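Local coordinates for T-cell surface glycoprotein YE1/48 (Mus musculus, PDB 1QO3), which is an inhibitory receptor on mouse natural killer cells that recognises H-2d class I molecules through this extracellular C-type lectin-like domain and so prevents cell lysis, at residues C[2-7]-C[45-50]; C[17-22]-C[58-63]; C[26-31]-C[64-69]; C[106-109]-C[114-117]. The protein carries 1 engineered substitution. All blocks are in the same frame, centred on the assembly; numbering follows the deposited sequence.

Overall arrangement
Contacts 2 and 3 are buried, contact 1 lies at the surface and contact 4 is partly buried. Contacts 2 and 3 share neighbouring strands, joined by Tyr17 O to Phe28 N and Phe19 O to Tyr26 N, and each sets aromatic side chains of those strands against helix 55-64 or the loop after it; their centres are about 10 Å apart. In contact 1, N-terminal residues 2-7 reach 45-50, and both sides touch Tyr27 of contact 3. Contact 4, about 23 Å from contact 1 between centres, is a hairpin built on backbone hydrogen bonds, whereas contacts 1 to 3 have none across their segments and rest on apolar or ring contacts.

Contact 1. Residues C[2-7]-C[45-50]; sequences TVLDSL and SSLSLL
Leu4 carries the apolar part of this small meeting. Its CD2 methyl lies 3.7 Å from CD1 of Leu47, the two side chains slanting across each other rather than lining up. With chi1 near -60° in both leucines, each CG stands anti to its own carbonyl carbon. Leu47 reaches over with CD1, the methyl that extends its chain, while Leu4 meets it with CD2, the side branch; its own extended methyl, CD1, goes to Ser45. Tyr27 of strand 24-30 touches both leucines, so its ring helps to line the same small apolar patch.

A second kind of approach is apolar against polar: OG of Ser45 sits 3.9 Å from Leu4 CB and 4.0 Å from Leu4 CD1, in van der Waals contact without a hydrogen bond. Within the C-type lectin-like fold, this is where the N-terminal residues ahead of strand 16-21 pass the end of helix 35-44. That helix closes in a Schellman motif, with Ser46 at positive phi as its C-prime residue and Leu47 N returning to Cys42 O.

No hydrogen bond joins the two segments; those of residues 2-5 are internal. Thr2 OG1 receives two backbone N-H groups, from Leu4 N at 3.0 Å, an ST turn, and from Asp5 N at 3.2 Å, an ST motif. Asp5 N also reaches Thr2 O at 3.0 Å.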
loop_
_atom_site.group_PDB
_atom_site.type_symbol
_atom_site.label_atom_id
_atom_site.label_comp_id
_atom_site.label_asym_id
_atom_site.label_seq_id
_atom_site.Cartn_x
_atom_site.Cartn_y
_atom_site.Cartn_z
ATOM N N THR C 2 -11.916 15.959 28.901
ATOM C CA THR C 2 -10.873 15.365 28.077
ATOM C C THR C 2 -9.998 14.445 28.913
ATOM O O THR C 2 -10.054 14.470 30.144
ATOM C CB THR C 2 -9.969 16.452 27.482
ATOM O OG1 THR C 2 -8.856 16.667 28.358
ATOM C CG2 THR C 2 -10.744 17.767 27.341
ATOM N N VAL C 3 -9.169 13.655 28.239
ATOM C CA VAL C 3 -8.287 12.717 28.919
ATOM C C VAL C 3 -7.324 13.403 29.890
ATOM O O VAL C 3 -6.788 12.757 30.789
ATOM C CB VAL C 3 -7.463 11.893 27.905
ATOM C CG1 VAL C 3 -6.420 12.786 27.231
ATOM C CG2 VAL C 3 -6.801 10.723 28.607
ATOM N N LEU C 4 -7.092 14.699 29.709
ATOM C CA LEU C 4 -6.191 15.412 30.610
ATOM C C LEU C 4 -6.959 16.179 31.682
ATOM O O LEU C 4 -6.390 16.547 32.716
ATOM C CB LEU C 4 -5.286 16.382 29.843
ATOM C CG LEU C 4 -4.281 15.803 28.844
ATOM C CD1 LEU C 4 -3.427 16.938 28.291
ATOM C CD2 LEU C 4 -3.404 14.750 29.512
ATOM N N ASP C 5 -8.245 16.420 31.439
ATOM C CA ASP C 5 -9.068 17.142 32.405
ATOM C C ASP C 5 -9.181 16.398 33.714
ATOM O O ASP C 5 -9.314 15.173 33.742
ATOM C CB ASP C 5 -10.483 17.376 31.876
ATOM C CG ASP C 5 -10.561 18.551 30.945
ATOM O OD1 ASP C 5 -9.805 19.520 31.163
ATOM O OD2 ASP C 5 -11.387 18.511 30.009
ATOM N N SER C 6 -9.132 17.149 34.804
ATOM C CA SER C 6 -9.261 16.546 36.116
ATOM C C SER C 6 -10.707 16.055 36.273
ATOM O O SER C 6 -11.609 16.494 35.553
ATOM C CB SER C 6 -8.923 17.570 37.200
ATOM O OG SER C 6 -8.152 16.972 38.231
ATOM N N LEU C 7 -10.907 15.132 37.205
ATOM C CA LEU C 7 -12.221 14.555 37.484
ATOM C C LEU C 7 -13.258 15.665 37.701
ATOM O O LEU C 7 -14.361 15.620 37.155
ATOM C CB LEU C 7 -12.121 13.678 38.737
ATOM C CG LEU C 7 -12.984 12.427 38.867
ATOM C CD1 LEU C 7 -12.652 11.446 37.752
ATOM C CD2 LEU C 7 -12.722 11.785 40.223
ATOM N N SER C 45 -0.357 19.210 33.689
ATOM C CA SER C 45 -0.924 17.867 33.673
ATOM C C SER C 45 0.116 16.831 34.073
ATOM O O SER C 45 -0.047 15.638 33.821
ATOM C CB SER C 45 -1.477 17.542 32.286
ATOM O OG SER C 45 -2.668 18.267 32.040
ATOM N N SER C 46 1.186 17.306 34.698
ATOM C CA SER C 46 2.272 16.446 35.153
ATOM C C SER C 46 2.947 15.767 33.973
ATOM O O SER C 46 3.548 14.698 34.115
ATOM C CB SER C 46 1.741 15.398 36.137
ATOM O OG SER C 46 1.050 16.021 37.210
ATOM N N LEU C 47 2.836 16.388 32.801
ATOM C CA LEU C 47 3.461 15.851 31.595
ATOM C C LEU C 47 4.586 16.782 31.178
ATOM O O LEU C 47 4.948 17.690 31.920
ATOM C CB LEU C 47 2.436 15.715 30.470
ATOM C CG LEU C 47 1.265 14.794 30.828
ATOM C CD1 LEU C 47 0.298 14.687 29.651
ATOM C CD2 LEU C 47 1.809 13.425 31.200
ATOM N N SER C 48 5.132 16.573 29.988
ATOM C CA SER C 48 6.235 17.398 29.526
ATOM C C SER C 48 6.161 17.662 28.024
ATOM O O SER C 48 5.802 16.772 27.255
ATOM C CB SER C 48 7.555 16.698 29.868
ATOM O OG SER C 48 8.654 17.472 29.444
ATOM N N LEU C 49 6.500 18.881 27.606
ATOM C CA LEU C 49 6.478 19.210 26.184
ATOM C C LEU C 49 7.414 18.195 25.525
ATOM O O LEU C 49 8.587 18.092 25.882
ATOM C CB LEU C 49 6.958 20.646 25.957
ATOM C CG LEU C 49 6.606 21.345 24.637
ATOM C CD1 LEU C 49 5.138 21.121 24.279
ATOM C CD2 LEU C 49 6.898 22.841 24.775
ATOM N N LEU C 50 6.877 17.453 24.560
ATOM C CA LEU C 50 7.601 16.384 23.885
ATOM C C LEU C 50 9.081 16.523 23.590
ATOM O O LEU C 50 9.536 17.512 23.016
ATOM C CB LEU C 50 6.904 16.009 22.572
ATOM C CG LEU C 50 7.570 14.839 21.837
ATOM C CD1 LEU C 50 7.452 13.581 22.692
ATOM C CD2 LEU C 50 6.914 14.612 20.486
#

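Contact 2. Residues C[17-22]-C[58-63]; sequences YWFCYG and LKFLQL
Phe60 stacks on Tyr21 where helix 55-64 of the C-type lectin-like fold packs against strand 16-21, at an edge where a second subunit extends the sheet. The strand and helix axes run roughly antiparallel (148°), 11.2 Å apart at closest approach, and aromatic rings span the distance.

Taking the helix in order, Phe60 comes first. Its ring lies almost flat on that of Tyr21: the planes differ by 10°, the centroids are 3.7 Å apart, and Tyr21 CE2 comes within 3.5 Å of Phe60 CG. Each ring gives one face to the other. In both residues CG is anti to the backbone N (chi1 -176° in Tyr21), which brings the two rings into the space between strand and helix. The far edge of Phe60 meets a second strand residue, with Phe19 CE1 lying in the ring plane 3.8 Å from Phe60 CE2. Tyr17 of the second subunit adds edge-to-face contacts to both phenylalanines.

Leu61 follows. Although its side chain leaves the helix obliquely to the strand, the CD2 methyl arrives at the rim of the Phe19 ring, 4.0 Å from CZ and near the ring plane. Beyond it, Gln62 turns to another part of the chain, its NE2 hydrogen-bonded to Ser111 O. At the last position the backbone itself reaches over the dimer interface: Leu63 O is hydrogen-bonded to OG of Ser67 of the second subunit.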
loop_
_atom_site.group_PDB
_atom_site.type_symbol
_atom_site.label_atom_id
_atom_site.label_comp_id
_atom_site.label_asym_id
_atom_site.label_seq_id
_atom_site.Cartn_x
_atom_site.Cartn_y
_atom_site.Cartn_z
ATOM N N TYR C 17 -6.301 14.842 21.890
ATOM C CA TYR C 17 -6.250 13.517 21.288
ATOM C C TYR C 17 -4.970 12.872 21.793
ATOM O O TYR C 17 -3.989 13.564 22.063
ATOM C CB TYR C 17 -6.265 13.610 19.756
ATOM C CG TYR C 17 -7.573 14.162 19.235
ATOM C CD1 TYR C 17 -8.707 13.351 19.157
ATOM C CD2 TYR C 17 -7.713 15.518 18.936
ATOM C CE1 TYR C 17 -9.952 13.877 18.813
ATOM C CE2 TYR C 17 -8.953 16.057 18.588
ATOM C CZ TYR C 17 -10.071 15.231 18.534
ATOM O OH TYR C 17 -11.318 15.759 18.260
ATOM N N TRP C 18 -4.978 11.551 21.934
ATOM C CA TRP C 18 -3.810 10.860 22.457
ATOM C C TRP C 18 -3.668 9.444 21.928
ATOM O O TRP C 18 -4.588 8.891 21.333
ATOM C CB TRP C 18 -3.903 10.772 23.976
ATOM C CG TRP C 18 -5.028 9.860 24.408
ATOM C CD1 TRP C 18 -6.358 10.174 24.497
ATOM C CD2 TRP C 18 -4.921 8.470 24.750
ATOM N NE1 TRP C 18 -7.082 9.064 24.872
ATOM C CE2 TRP C 18 -6.225 8.006 25.036
ATOM C CE3 TRP C 18 -3.847 7.571 24.842
ATOM C CZ2 TRP C 18 -6.487 6.677 25.414
ATOM C CZ3 TRP C 18 -4.106 6.248 25.219
ATOM C CH2 TRP C 18 -5.419 5.818 25.500
ATOM N N PHE C 19 -2.503 8.862 22.192
ATOM C CA PHE C 19 -2.189 7.493 21.811
ATOM C C PHE C 19 -0.850 7.166 22.446
ATOM O O PHE C 19 -0.131 8.064 22.890
ATOM C CB PHE C 19 -2.102 7.348 20.284
ATOM C CG PHE C 19 -0.915 8.052 19.663
ATOM C CD1 PHE C 19 0.367 7.510 19.753
ATOM C CD2 PHE C 19 -1.085 9.255 18.984
ATOM C CE1 PHE C 19 1.458 8.153 19.172
ATOM C CE2 PHE C 19 0.006 9.908 18.401
ATOM C CZ PHE C 19 1.279 9.352 18.496
ATOM N N CYS C 20 -0.523 5.883 22.505
ATOM C CA CYS C 20 0.743 5.445 23.070
ATOM C C CYS C 20 1.476 4.609 22.019
ATOM O O CYS C 20 0.855 4.007 21.138
ATOM C CB CYS C 20 0.513 4.612 24.339
ATOM S SG CYS C 20 -0.392 5.423 25.711
ATOM N N TYR C 21 2.800 4.599 22.110
ATOM C CA TYR C 21 3.652 3.851 21.195
ATOM C C TYR C 21 4.878 3.457 22.021
ATOM O O TYR C 21 5.628 4.314 22.476
ATOM C CB TYR C 21 4.047 4.740 20.001
ATOM C CG TYR C 21 4.861 4.052 18.916
ATOM C CD1 TYR C 21 4.334 2.990 18.185
ATOM C CD2 TYR C 21 6.163 4.463 18.629
ATOM C CE1 TYR C 21 5.084 2.354 17.197
ATOM C CE2 TYR C 21 6.922 3.834 17.647
ATOM C CZ TYR C 21 6.379 2.780 16.936
ATOM O OH TYR C 21 7.137 2.142 15.976
ATOM N N GLY C 22 5.061 2.160 22.240
ATOM C CA GLY C 22 6.190 1.707 23.033
ATOM C C GLY C 22 6.045 2.126 24.487
ATOM O O GLY C 22 4.964 2.017 25.067
ATOM N N LEU C 58 10.986 9.658 15.810
ATOM C CA LEU C 58 10.644 10.728 14.873
ATOM C C LEU C 58 9.954 10.158 13.636
ATOM O O LEU C 58 8.952 10.702 13.151
ATOM C CB LEU C 58 11.905 11.476 14.436
ATOM C CG LEU C 58 11.681 12.506 13.320
ATOM C CD1 LEU C 58 10.653 13.534 13.783
ATOM C CD2 LEU C 58 13.005 13.184 12.948
ATOM N N LYS C 59 10.509 9.056 13.143
ATOM C CA LYS C 59 10.011 8.355 11.963
ATOM C C LYS C 59 8.550 7.949 12.156
ATOM O O LYS C 59 7.693 8.247 11.319
ATOM C CB LYS C 59 10.869 7.112 11.729
ATOM C CG LYS C 59 11.029 6.690 10.284
ATOM C CD LYS C 59 12.152 5.658 10.174
ATOM C CE LYS C 59 12.425 5.276 8.735
ATOM N NZ LYS C 59 13.547 4.297 8.608
ATOM N N PHE C 60 8.265 7.272 13.262
ATOM C CA PHE C 60 6.903 6.860 13.508
ATOM C C PHE C 60 5.962 8.047 13.657
ATOM O O PHE C 60 4.894 8.071 13.050
ATOM C CB PHE C 60 6.785 6.008 14.766
ATOM C CG PHE C 60 5.369 5.788 15.176
ATOM C CD1 PHE C 60 4.566 4.889 14.480
ATOM C CD2 PHE C 60 4.790 6.583 16.159
ATOM C CE1 PHE C 60 3.201 4.793 14.751
ATOM C CE2 PHE C 60 3.432 6.495 16.435
ATOM C CZ PHE C 60 2.636 5.601 15.731
ATOM N N LEU C 61 6.355 9.026 14.472
ATOM C CA LEU C 61 5.514 10.204 14.721
ATOM C C LEU C 61 5.064 10.958 13.468
ATOM O O LEU C 61 3.972 11.537 13.447
ATOM C CB LEU C 61 6.226 11.197 15.659
ATOM C CG LEU C 61 6.370 10.869 17.153
ATOM C CD1 LEU C 61 7.243 11.928 17.831
ATOM C CD2 LEU C 61 4.980 10.819 17.806
ATOM N N GLN C 62 5.892 10.965 12.430
ATOM C CA GLN C 62 5.523 11.690 11.225
ATOM C C GLN C 62 4.473 10.975 10.393
ATOM O O GLN C 62 3.925 11.543 9.452
ATOM C CB GLN C 62 6.771 12.031 10.402
ATOM C CG GLN C 62 7.591 13.122 11.095
ATOM C CD GLN C 62 8.801 13.583 10.303
ATOM O OE1 GLN C 62 9.632 12.776 9.874
ATOM N NE2 GLN C 62 8.914 14.895 10.119
ATOM N N LEU C 63 4.178 9.735 10.773
ATOM C CA LEU C 63 3.160 8.947 10.104
ATOM C C LEU C 63 1.800 9.353 10.648
ATOM O O LEU C 63 0.782 9.172 9.977
ATOM C CB LEU C 63 3.352 7.454 10.383
ATOM C CG LEU C 63 4.651 6.787 9.928
ATOM C CD1 LEU C 63 4.624 5.327 10.342
ATOM C CD2 LEU C 63 4.815 6.923 8.416
#

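Contact 3. Residues C[26-31]-C[64-69]; sequences YYFVMD and VVPSDS
Phe28 sets the CE2-CZ rim of its ring against the side chains of Val65 and Pro66. Its CZ is 3.7 Å and its CE2 3.8 Å from Val65 CG1, a methyl that comes in at the ring edge, near the ring plane. The axes of the two side chains cross at about a right angle, so the valine branch meets the rim of the ring instead of lying along it. Pro66 approaches on a slant, with its CD at 4.1 Å from Phe28 CE2.

In Phe28, CG stands anti to the carbonyl carbon (chi1 -66°), and the ring extends from the strand toward the loop. In Val65 the CG1 branch is likewise anti to the carbonyl carbon, which offers this methyl to the phenyl. No hydrogen bond joins the segments, and the contact is entirely apolar. Phe28 and Val65 are both buried, whereas Pro66 is partly exposed.

The loop 64-69 comes directly after helix 55-64 and leads into strand 70-77, so the contact packs the helix-to-strand connection of the C-type lectin-like domain on strand 24-30. Ile127 of strand 124-131 also packs on Phe28, and Leu110 of strand 107-110 on Val65. The phenyl ring thus lies between the sheet, through Ile127, and the loop that follows helix 55-64.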
loop_
_atom_site.group_PDB
_atom_site.type_symbol
_atom_site.label_atom_id
_atom_site.label_comp_id
_atom_site.label_asym_id
_atom_site.label_seq_id
_atom_site.Cartn_x
_atom_site.Cartn_y
_atom_site.Cartn_z
ATOM N N TYR C 26 1.506 10.076 23.949
ATOM C CA TYR C 26 1.509 11.431 23.434
ATOM C C TYR C 26 0.128 12.052 23.486
ATOM O O TYR C 26 -0.863 11.405 23.146
ATOM C CB TYR C 26 2.018 11.413 21.985
ATOM C CG TYR C 26 3.287 10.599 21.792
ATOM C CD1 TYR C 26 3.275 9.206 21.901
ATOM C CD2 TYR C 26 4.508 11.223 21.520
ATOM C CE1 TYR C 26 4.442 8.456 21.745
ATOM C CE2 TYR C 26 5.684 10.483 21.364
ATOM C CZ TYR C 26 5.644 9.104 21.480
ATOM O OH TYR C 26 6.806 8.385 21.367
ATOM N N TYR C 27 0.059 13.309 23.906
ATOM C CA TYR C 27 -1.226 13.999 23.980
ATOM C C TYR C 27 -1.158 15.278 23.150
ATOM O O TYR C 27 -0.280 16.115 23.349
ATOM C CB TYR C 27 -1.574 14.323 25.437
ATOM C CG TYR C 27 -1.585 13.097 26.325
ATOM C CD1 TYR C 27 -0.391 12.513 26.743
ATOM C CD2 TYR C 27 -2.789 12.465 26.668
ATOM C CE1 TYR C 27 -0.383 11.325 27.472
ATOM C CE2 TYR C 27 -2.797 11.264 27.403
ATOM C CZ TYR C 27 -1.588 10.702 27.797
ATOM O OH TYR C 27 -1.563 9.516 28.495
ATOM N N PHE C 28 -2.077 15.408 22.202
ATOM C CA PHE C 28 -2.122 16.574 21.344
ATOM C C PHE C 28 -3.187 17.538 21.844
ATOM O O PHE C 28 -4.388 17.269 21.735
ATOM C CB PHE C 28 -2.411 16.150 19.902
ATOM C CG PHE C 28 -1.302 15.341 19.276
ATOM C CD1 PHE C 28 -1.057 14.035 19.687
ATOM C CD2 PHE C 28 -0.488 15.897 18.295
ATOM C CE1 PHE C 28 -0.014 13.290 19.126
ATOM C CE2 PHE C 28 0.562 15.165 17.724
ATOM C CZ PHE C 28 0.797 13.858 18.141
ATOM N N VAL C 29 -2.724 18.644 22.426
ATOM C CA VAL C 29 -3.588 19.690 22.961
ATOM C C VAL C 29 -4.006 20.524 21.766
ATOM O O VAL C 29 -3.204 21.300 21.237
ATOM C CB VAL C 29 -2.818 20.601 23.948
ATOM C CG1 VAL C 29 -3.770 21.613 24.577
ATOM C CG2 VAL C 29 -2.145 19.760 25.022
ATOM N N MET C 30 -5.256 20.375 21.339
ATOM C CA MET C 30 -5.731 21.108 20.171
ATOM C C MET C 30 -5.935 22.626 20.331
ATOM O O MET C 30 -5.966 23.342 19.331
ATOM C CB MET C 30 -6.991 20.436 19.617
ATOM C CG MET C 30 -6.815 18.936 19.318
ATOM S SD MET C 30 -5.375 18.491 18.299
ATOM C CE MET C 30 -6.008 18.788 16.622
ATOM N N ASP C 31 -6.071 23.120 21.563
ATOM C CA ASP C 31 -6.210 24.572 21.791
ATOM C C ASP C 31 -4.829 25.168 21.525
ATOM O O ASP C 31 -3.950 25.106 22.388
ATOM C CB ASP C 31 -6.568 24.899 23.251
ATOM C CG ASP C 31 -8.040 24.693 23.577
ATOM O OD1 ASP C 31 -8.838 24.394 22.659
ATOM O OD2 ASP C 31 -8.392 24.843 24.771
ATOM N N VAL C 64 1.781 9.901 11.865
ATOM C CA VAL C 64 0.514 10.277 12.493
ATOM C C VAL C 64 0.295 11.733 12.895
ATOM O O VAL C 64 -0.849 12.129 13.119
ATOM C CB VAL C 64 0.236 9.415 13.745
ATOM C CG1 VAL C 64 0.301 7.942 13.389
ATOM C CG2 VAL C 64 1.236 9.747 14.852
ATOM N N VAL C 65 1.355 12.531 13.007
ATOM C CA VAL C 65 1.169 13.937 13.384
ATOM C C VAL C 65 0.650 14.768 12.209
ATOM O O VAL C 65 0.971 14.494 11.047
ATOM C CB VAL C 65 2.475 14.593 13.910
ATOM C CG1 VAL C 65 3.001 13.814 15.119
ATOM C CG2 VAL C 65 3.516 14.669 12.795
ATOM N N PRO C 66 -0.159 15.799 12.505
ATOM C CA PRO C 66 -0.773 16.724 11.544
ATOM C C PRO C 66 0.210 17.355 10.557
ATOM O O PRO C 66 1.396 17.517 10.861
ATOM C CB PRO C 66 -1.407 17.784 12.445
ATOM C CG PRO C 66 -1.735 17.020 13.704
ATOM C CD PRO C 66 -0.498 16.182 13.890
ATOM N N SER C 67 -0.282 17.706 9.371
ATOM C CA SER C 67 0.567 18.362 8.386
ATOM C C SER C 67 0.819 19.757 8.967
ATOM O O SER C 67 1.845 20.387 8.695
ATOM C CB SER C 67 -0.131 18.443 7.016
ATOM O OG SER C 67 -1.355 19.157 7.080
ATOM N N ASP C 68 -0.131 20.233 9.773
ATOM C CA ASP C 68 0.018 21.522 10.444
ATOM C C ASP C 68 1.028 21.261 11.544
ATOM O O ASP C 68 1.050 20.185 12.131
ATOM C CB ASP C 68 -1.290 21.993 11.085
ATOM C CG ASP C 68 -2.289 22.496 10.071
ATOM O OD1 ASP C 68 -1.860 22.969 8.994
ATOM O OD2 ASP C 68 -3.502 22.429 10.365
ATOM N N SER C 69 1.848 22.252 11.842
ATOM C CA SER C 69 2.872 22.082 12.849
ATOM C C SER C 69 2.367 22.020 14.295
ATOM O O SER C 69 1.270 22.476 14.614
ATOM C CB SER C 69 3.896 23.198 12.681
ATOM O OG SER C 69 4.271 23.299 11.314
#

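Contact 4. Residues C[106-109]-C[114-117]; sequences GCML and RLDN
Leu109 and Asp116 form an antiparallel hydrogen-bonded pair. Leu109 N donates to Asp116 O at 2.8 Å with an N-H...O angle of 152°, the donor tilted 25° from the carbonyl plane. The return bond, from Asp116 N to Leu109 O at 3.0 Å, is bent and weak. Two CA-H...O contacts support the ladder: Leu115 CA to Leu109 O at 3.2 Å and Asn117 CA to Cys107 O at 3.3 Å. Met108 faces Asn117 as the non-hydrogen-bonded pair.

Charge enters at the far end. Arg114 NH2 lies 3.5 Å from Asp116 OD1, which is well out of the guanidinium plane, so the attraction is one of charge without a directed hydrogen bond; Arg114 NH1 instead bonds the backbone of the chain of another protein. Asn117 ND2 is held by Gly105 O.

Packing follows on the Met108 side of the sheet. The methionine, bent at chi2 and chi3, crosses Leu115 at about a right angle, with CG of each 4.1 Å apart, and its SD settles 3.7 Å from Asp116 O. Trp83 of strand 82-85 and Tyr100 also touch Met108.

Gly106 and Cys107 both face Gly118, a classic beta bulge at the open end, and Cys107 is disulfide-bonded to Cys120. Such a hairpin of strands 107-110 and 115-118, tied by this disulfide, is characteristic of the C-type lectin-like fold.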
loop_
_atom_site.group_PDB
_atom_site.type_symbol
_atom_site.label_atom_id
_atom_site.label_comp_id
_atom_site.label_asym_id
_atom_site.label_seq_id
_atom_site.Cartn_x
_atom_site.Cartn_y
_atom_site.Cartn_z
ATOM N N GLY C 106 12.816 31.059 17.638
ATOM C CA GLY C 106 13.645 30.367 18.613
ATOM C C GLY C 106 12.996 29.152 19.260
ATOM O O GLY C 106 13.470 28.681 20.290
ATOM N N CYS C 107 11.919 28.641 18.665
ATOM C CA CYS C 107 11.221 27.466 19.197
ATOM C C CYS C 107 11.009 26.428 18.092
ATOM O O CYS C 107 10.857 26.784 16.924
ATOM C CB CYS C 107 9.893 27.892 19.840
ATOM S SG CYS C 107 10.137 28.667 21.478
ATOM N N MET C 108 10.999 25.147 18.458
ATOM C CA MET C 108 10.865 24.073 17.477
ATOM C C MET C 108 9.461 23.509 17.247
ATOM O O MET C 108 8.744 23.157 18.187
ATOM C CB MET C 108 11.815 22.929 17.849
ATOM C CG MET C 108 12.223 22.063 16.676
ATOM S SD MET C 108 13.090 23.015 15.392
ATOM C CE MET C 108 14.703 23.198 16.159
ATOM N N LEU C 109 9.094 23.413 15.974
ATOM C CA LEU C 109 7.802 22.886 15.548
ATOM C C LEU C 109 7.978 21.528 14.881
ATOM O O LEU C 109 8.960 21.316 14.163
ATOM C CB LEU C 109 7.157 23.825 14.527
ATOM C CG LEU C 109 6.642 25.176 15.001
ATOM C CD1 LEU C 109 6.437 26.099 13.810
ATOM C CD2 LEU C 109 5.348 24.963 15.774
ATOM N N ARG C 114 8.379 17.968 8.607
ATOM C CA ARG C 114 9.484 18.773 9.105
ATOM C C ARG C 114 9.601 18.962 10.615
ATOM O O ARG C 114 8.678 18.695 11.388
ATOM C CB ARG C 114 9.428 20.173 8.463
ATOM C CG ARG C 114 9.676 20.238 6.945
ATOM C CD ARG C 114 11.133 19.932 6.585
ATOM N NE ARG C 114 12.073 20.791 7.300
ATOM C CZ ARG C 114 12.264 22.084 7.049
ATOM N NH1 ARG C 114 11.585 22.690 6.085
ATOM N NH2 ARG C 114 13.118 22.783 7.787
ATOM N N LEU C 115 10.781 19.438 10.994
ATOM C CA LEU C 115 11.146 19.801 12.356
ATOM C C LEU C 115 11.721 21.190 12.013
ATOM O O LEU C 115 12.923 21.356 11.801
ATOM C CB LEU C 115 12.222 18.842 12.897
ATOM C CG LEU C 115 12.313 18.603 14.416
ATOM C CD1 LEU C 115 10.920 18.482 15.031
ATOM C CD2 LEU C 115 13.116 17.332 14.686
ATOM N N ASP C 116 10.826 22.170 11.914
ATOM C CA ASP C 116 11.168 23.537 11.525
ATOM C C ASP C 116 10.999 24.533 12.676
ATOM O O ASP C 116 10.129 24.358 13.535
ATOM C CB ASP C 116 10.275 23.918 10.335
ATOM C CG ASP C 116 10.736 25.166 9.613
ATOM O OD1 ASP C 116 11.941 25.488 9.666
ATOM O OD2 ASP C 116 9.881 25.813 8.968
ATOM N N ASN C 117 11.828 25.575 12.699
ATOM C CA ASN C 117 11.738 26.558 13.771
ATOM C C ASN C 117 10.668 27.595 13.486
ATOM O O ASN C 117 10.411 27.946 12.335
ATOM C CB ASN C 117 13.093 27.237 14.026
ATOM C CG ASN C 117 13.589 28.044 12.833
ATOM O OD1 ASN C 117 13.679 27.536 11.713
ATOM N ND2 ASN C 117 13.927 29.310 13.076
#